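2-amino-4-hydroxy-6-hydroxymethyldihydropteridine pyrophosphokinase (Haemophilus influenzae, PDB 1CBK) probably catalyses the transfer of pyrophosphate from ATP to 6-hydroxymethyl-7,8-dihydropterin, a step in folate biosynthesis. Local coordinates at residues K69-L74 with L96-Y101. Residues are numbered along the deposited sequence; the frame is centred on the assembly and turned at random.
Sequences KLLDEL and LDILLY
The Y101 ring meets L70 at its edge: methyl CD2 of L70 lies near the ring plane, 4.2 Å from CD1 of Y101, and neither ring face is used by the helical segment. CG of Y101 stands opposite the backbone N (chi1 -175°), which carries the ring out to the helix side; the Y101 side chain also touches P67, and its OH is hydrogen-bonded to O of L65, just before helix 67-80. L70 CD2 also touches I98, 4.1 Å from its CD1. That ethyl end of I98 reaches the helix surface between L70 and L71, with CD1 4.0 Å from the backbone N of L71, while CG1 of I98 is 3.6 Å from CD1 of L74. The segment axes run nearly antiparallel (157°) and approach to 9.2 Å. L70 also touches I61 of strand 54-63, evidence that helix 67-80 lies over the antiparallel sheet of the HPPK fold and not just beside its edge strand 95-101. I98 points toward the helix; D97 points away. A classic beta bulge at L99 and L100, both opposite Y5, interrupts that alternation, and Y101 again faces the helix. At the other end, L74 turns its other methyl, CD2, to L96: CD1 of L96 lies 4.0 Å from it and 3.8 Å from the backbone O of L74.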
loop_
_atom_site.group_PDB
_atom_site.type_symbol
_atom_site.label_atom_id
_atom_site.label_comp_id
_atom_site.label_asym_id
_atom_site.label_seq_id
_atom_site.Cartn_x
_atom_site.Cartn_y
_atom_site.Cartn_z
ATOM N N LYS A 69 -15.803 17.595 3.795
ATOM C CA LYS A 69 -15.467 19.011 3.808
ATOM C C LYS A 69 -13.984 19.178 4.143
ATOM O O LYS A 69 -13.322 20.069 3.614
ATOM C CB LYS A 69 -16.359 19.787 4.774
ATOM C CG LYS A 69 -17.781 19.888 4.255
ATOM C CD LYS A 69 -18.556 20.960 4.987
ATOM C CE LYS A 69 -20.019 21.037 4.556
ATOM N NZ LYS A 69 -20.698 22.196 5.224
ATOM N N LEU A 70 -13.470 18.319 5.025
ATOM C CA LEU A 70 -12.056 18.337 5.358
ATOM C C LEU A 70 -11.275 17.982 4.072
ATOM O O LEU A 70 -10.252 18.612 3.784
ATOM C CB LEU A 70 -11.742 17.337 6.473
ATOM C CG LEU A 70 -10.260 17.193 6.864
ATOM C CD1 LEU A 70 -9.702 18.560 7.331
ATOM C CD2 LEU A 70 -10.125 16.120 7.972
ATOM N N LEU A 71 -11.742 16.982 3.316
ATOM C CA LEU A 71 -11.092 16.594 2.059
ATOM C C LEU A 71 -11.104 17.787 1.082
ATOM O O LEU A 71 -10.082 18.082 0.447
ATOM C CB LEU A 71 -11.782 15.376 1.382
ATOM C CG LEU A 71 -11.144 14.938 0.032
ATOM C CD1 LEU A 71 -9.689 14.540 0.244
ATOM C CD2 LEU A 71 -11.904 13.783 -0.627
ATOM N N ASP A 72 -12.266 18.430 0.928
ATOM C CA ASP A 72 -12.391 19.595 0.046
ATOM C C ASP A 72 -11.346 20.648 0.389
ATOM O O ASP A 72 -10.716 21.218 -0.500
ATOM C CB ASP A 72 -13.758 20.251 0.194
ATOM C CG ASP A 72 -14.844 19.522 -0.543
ATOM O OD1 ASP A 72 -14.536 18.671 -1.392
ATOM O OD2 ASP A 72 -16.025 19.820 -0.266
ATOM N N GLU A 73 -11.212 20.931 1.682
ATOM C CA GLU A 73 -10.254 21.914 2.179
ATOM C C GLU A 73 -8.820 21.503 1.932
ATOM O O GLU A 73 -8.004 22.336 1.561
ATOM C CB GLU A 73 -10.475 22.188 3.671
ATOM C CG GLU A 73 -11.748 23.001 3.983
ATOM C CD GLU A 73 -11.824 24.313 3.189
ATOM O OE1 GLU A 73 -11.047 25.248 3.479
ATOM O OE2 GLU A 73 -12.658 24.410 2.267
ATOM N N LEU A 74 -8.485 20.228 2.131
ATOM C CA LEU A 74 -7.108 19.803 1.886
ATOM C C LEU A 74 -6.779 19.908 0.395
ATOM O O LEU A 74 -5.657 20.242 0.021
ATOM C CB LEU A 74 -6.864 18.382 2.386
ATOM C CG LEU A 74 -7.021 18.186 3.888
ATOM C CD1 LEU A 74 -6.771 16.710 4.202
ATOM C CD2 LEU A 74 -6.051 19.095 4.676
ATOM N N LEU A 96 -1.373 15.738 0.694
ATOM C CA LEU A 96 -2.015 15.810 2.013
ATOM C C LEU A 96 -2.992 14.642 2.003
ATOM O O LEU A 96 -3.790 14.531 1.080
ATOM C CB LEU A 96 -2.793 17.126 2.184
ATOM C CG LEU A 96 -1.929 18.392 2.125
ATOM C CD1 LEU A 96 -2.793 19.624 2.387
ATOM C CD2 LEU A 96 -0.803 18.286 3.147
ATOM N N ASP A 97 -2.923 13.761 2.997
ATOM C CA ASP A 97 -3.812 12.591 3.042
ATOM C C ASP A 97 -4.463 12.405 4.430
ATOM O O ASP A 97 -3.776 12.470 5.439
ATOM C CB ASP A 97 -3.024 11.305 2.725
ATOM C CG ASP A 97 -2.592 11.215 1.271
ATOM O OD1 ASP A 97 -3.467 11.287 0.380
ATOM O OD2 ASP A 97 -1.379 11.049 1.020
ATOM N N ILE A 98 -5.774 12.194 4.471
ATOM C CA ILE A 98 -6.449 11.965 5.749
ATOM C C ILE A 98 -6.186 10.498 6.134
ATOM O O ILE A 98 -6.612 9.579 5.445
ATOM C CB ILE A 98 -7.981 12.177 5.660
ATOM C CG1 ILE A 98 -8.319 13.589 5.176
ATOM C CG2 ILE A 98 -8.590 11.955 7.050
ATOM C CD1 ILE A 98 -9.737 13.739 4.624
ATOM N N LEU A 99 -5.406 10.290 7.186
ATOM C CA LEU A 99 -5.084 8.943 7.641
ATOM C C LEU A 99 -6.204 8.400 8.512
ATOM O O LEU A 99 -6.641 7.265 8.342
ATOM C CB LEU A 99 -3.814 8.946 8.479
ATOM C CG LEU A 99 -2.458 9.319 7.896
ATOM C CD1 LEU A 99 -1.416 9.317 9.034
ATOM C CD2 LEU A 99 -2.066 8.299 6.811
ATOM N N LEU A 100 -6.660 9.233 9.439
ATOM C CA LEU A 100 -7.688 8.850 10.411
ATOM C C LEU A 100 -8.624 10.010 10.680
ATOM O O LEU A 100 -8.200 11.170 10.703
ATOM C CB LEU A 100 -7.016 8.454 11.734
ATOM C CG LEU A 100 -6.019 7.289 11.645
ATOM C CD1 LEU A 100 -5.157 7.244 12.903
ATOM C CD2 LEU A 100 -6.753 5.950 11.392
ATOM N N TYR A 101 -9.895 9.681 10.884
ATOM C CA TYR A 101 -10.931 10.661 11.171
ATOM C C TYR A 101 -11.670 10.060 12.355
ATOM O O TYR A 101 -12.617 9.281 12.189
ATOM C CB TYR A 101 -11.879 10.831 9.975
ATOM C CG TYR A 101 -12.917 11.924 10.179
ATOM C CD1 TYR A 101 -12.642 13.244 9.820
ATOM C CD2 TYR A 101 -14.158 11.638 10.759
ATOM C CE1 TYR A 101 -13.582 14.267 10.037
ATOM C CE2 TYR A 101 -15.096 12.646 10.981
ATOM C CZ TYR A 101 -14.804 13.952 10.621
ATOM O OH TYR A 101 -15.716 14.942 10.876
#